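Side-chain contact in putative exported protein (Bordetella pertussis, PDB 2DVZ), which binds glutamate as a periplasmic solute receptor and probably delivers it for uptake by a tripartite tricarboxylate-type transporter: residues Y100-D105 with E297-A302. Numbering follows the deposited sequence.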
loop_
_atom_site.group_PDB
_atom_site.type_symbol
_atom_site.label_atom_id
_atom_site.label_comp_id
_atom_site.label_asym_id
_atom_site.label_seq_id
_atom_site.Cartn_x
_atom_site.Cartn_y
_atom_site.Cartn_z
ATOM N N TYR A 100 8.439 -7.090 15.372
ATOM C CA TYR A 100 9.552 -6.742 14.500
ATOM C C TYR A 100 9.791 -5.244 14.597
ATOM O O TYR A 100 8.907 -4.517 14.966
ATOM C CB TYR A 100 9.292 -7.190 13.045
ATOM C CG TYR A 100 8.171 -6.435 12.344
ATOM C CD1 TYR A 100 8.434 -5.259 11.659
ATOM C CD2 TYR A 100 6.857 -6.899 12.385
ATOM C CE1 TYR A 100 7.414 -4.548 11.008
ATOM C CE2 TYR A 100 5.831 -6.209 11.748
ATOM C CZ TYR A 100 6.113 -5.029 11.068
ATOM O OH TYR A 100 5.119 -4.330 10.456
ATOM N N ASP A 101 11.016 -4.816 14.331
ATOM C CA ASP A 101 11.370 -3.417 14.177
ATOM C C ASP A 101 11.561 -3.263 12.654
ATOM O O ASP A 101 12.424 -3.917 12.084
ATOM C CB ASP A 101 12.660 -3.121 14.968
ATOM C CG ASP A 101 13.092 -1.643 14.934
ATOM O OD1 ASP A 101 12.989 -0.917 13.896
ATOM O OD2 ASP A 101 13.601 -1.222 15.994
ATOM N N PRO A 102 10.709 -2.440 11.990
ATOM C CA PRO A 102 10.776 -2.309 10.527
ATOM C C PRO A 102 12.167 -1.898 10.020
ATOM O O PRO A 102 12.587 -2.294 8.937
ATOM C CB PRO A 102 9.729 -1.200 10.218
ATOM C CG PRO A 102 9.548 -0.468 11.544
ATOM C CD PRO A 102 9.653 -1.572 12.561
ATOM N N ILE A 103 12.867 -1.102 10.810
ATOM C CA ILE A 103 14.137 -0.528 10.355
ATOM C C ILE A 103 15.332 -1.432 10.685
ATOM O O ILE A 103 16.158 -1.698 9.814
ATOM C CB ILE A 103 14.295 0.954 10.809
ATOM C CG1 ILE A 103 13.181 1.806 10.161
ATOM C CG2 ILE A 103 15.740 1.514 10.506
ATOM C CD1 ILE A 103 12.983 3.196 10.750
ATOM N N LYS A 104 15.392 -1.934 11.919
ATOM C CA LYS A 104 16.501 -2.779 12.370
ATOM C C LYS A 104 16.421 -4.234 11.887
ATOM O O LYS A 104 17.432 -4.925 11.886
ATOM C CB LYS A 104 16.634 -2.762 13.913
ATOM C CG LYS A 104 16.702 -1.370 14.607
ATOM C CD LYS A 104 17.910 -0.481 14.160
ATOM C CE LYS A 104 19.020 -0.402 15.230
ATOM N NZ LYS A 104 20.430 -0.353 14.673
ATOM N N ASP A 105 15.246 -4.730 11.495
ATOM C CA ASP A 105 15.150 -6.148 11.114
ATOM C C ASP A 105 15.152 -6.425 9.645
ATOM O O ASP A 105 15.084 -7.576 9.249
ATOM C CB ASP A 105 13.910 -6.815 11.723
ATOM C CG ASP A 105 13.950 -6.834 13.226
ATOM O OD1 ASP A 105 15.071 -6.707 13.776
ATOM O OD2 ASP A 105 12.874 -6.962 13.846
ATOM N N GLU A 297 11.189 8.210 6.671
ATOM C CA GLU A 297 10.189 9.272 6.484
ATOM C C GLU A 297 8.793 8.805 6.831
ATOM O O GLU A 297 8.131 9.446 7.624
ATOM C CB GLU A 297 10.214 9.825 5.074
ATOM C CG GLU A 297 11.371 10.751 4.872
ATOM C CD GLU A 297 11.682 11.017 3.400
ATOM O OE1 GLU A 297 11.109 10.341 2.488
ATOM O OE2 GLU A 297 12.521 11.929 3.177
ATOM N N GLN A 298 8.346 7.691 6.269
ATOM C CA GLN A 298 6.993 7.251 6.549
ATOM C C GLN A 298 6.841 6.872 8.025
ATOM O O GLN A 298 5.864 7.212 8.637
ATOM C CB GLN A 298 6.560 6.096 5.633
ATOM C CG GLN A 298 6.445 6.455 4.147
ATOM C CD GLN A 298 5.350 7.479 3.813
ATOM O OE1 GLN A 298 4.333 7.590 4.493
ATOM N NE2 GLN A 298 5.546 8.186 2.735
ATOM N N TYR A 299 7.807 6.136 8.562
ATOM C CA TYR A 299 7.828 5.755 9.960
ATOM C C TYR A 299 7.670 6.957 10.866
ATOM O O TYR A 299 6.833 6.956 11.757
ATOM C CB TYR A 299 9.143 5.048 10.268
ATOM C CG TYR A 299 9.285 4.551 11.686
ATOM C CD1 TYR A 299 8.991 3.229 12.007
ATOM C CD2 TYR A 299 9.737 5.400 12.701
ATOM C CE1 TYR A 299 9.126 2.748 13.321
ATOM C CE2 TYR A 299 9.877 4.936 14.032
ATOM C CZ TYR A 299 9.575 3.607 14.319
ATOM O OH TYR A 299 9.712 3.148 15.601
ATOM N N ASP A 300 8.469 7.988 10.648
ATOM C CA ASP A 300 8.403 9.175 11.485
ATOM C C ASP A 300 7.081 9.873 11.360
ATOM O O ASP A 300 6.523 10.323 12.361
ATOM C CB ASP A 300 9.563 10.134 11.183
ATOM C CG ASP A 300 10.902 9.588 11.673
ATOM O OD1 ASP A 300 10.902 8.603 12.466
ATOM O OD2 ASP A 300 11.948 10.144 11.272
ATOM N N TRP A 301 6.577 9.962 10.131
ATOM C CA TRP A 301 5.291 10.585 9.906
ATOM C C TRP A 301 4.145 9.827 10.654
ATOM O O TRP A 301 3.323 10.463 11.298
ATOM C CB TRP A 301 5.048 10.725 8.409
ATOM C CG TRP A 301 3.628 10.922 8.057
ATOM C CD1 TRP A 301 2.944 12.120 8.008
ATOM C CD2 TRP A 301 2.685 9.905 7.696
ATOM N NE1 TRP A 301 1.642 11.899 7.646
ATOM C CE2 TRP A 301 1.451 10.556 7.439
ATOM C CE3 TRP A 301 2.761 8.508 7.567
ATOM C CZ2 TRP A 301 0.281 9.846 7.066
ATOM C CZ3 TRP A 301 1.598 7.798 7.201
ATOM C CH2 TRP A 301 0.378 8.474 6.956
ATOM N N ALA A 302 4.133 8.491 10.603
ATOM C CA ALA A 302 3.125 7.691 11.316
ATOM C C ALA A 302 3.162 7.867 12.857
ATOM O O ALA A 302 2.114 7.917 13.512
ATOM C CB ALA A 302 3.201 6.191 10.924
#
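Y299 of helix 288-307 reaches P102 and I103 in an Asx turn that follows helix 84-93 and leads into strand 106-121, a worked example of how one aromatic side chain can tie a distant helix to a turn in a periplasmic binding protein fold. Leaving CB with CG anti to the backbone N (chi1 -178°), the ring extends outward from the helix toward the loop. CG is the first atom to be met, by I103 CD1 at 4.0 Å; this methyl sits over one face, displaced toward the rim. Next along the ring, CD1 is near both neighbours, 3.8 Å from P102 CG and 4.2 Å from I103 CD1. CE1 then meets P102 CG, and the two side chains cross at about a right angle. P91 of helix 84-93 also packs against both P102 and Y299. No hydrogen bond crosses the contact; the turn is held partly by its own side chains. D101 OD1 accepts I103 N at 3.1 Å, on the anti side of the carboxylate, and D105 OD2 receives D101 N from above its carboxylate plane. The nearest approach between helix and turn is P102 CG to Y299 CE1, 3.7 Å.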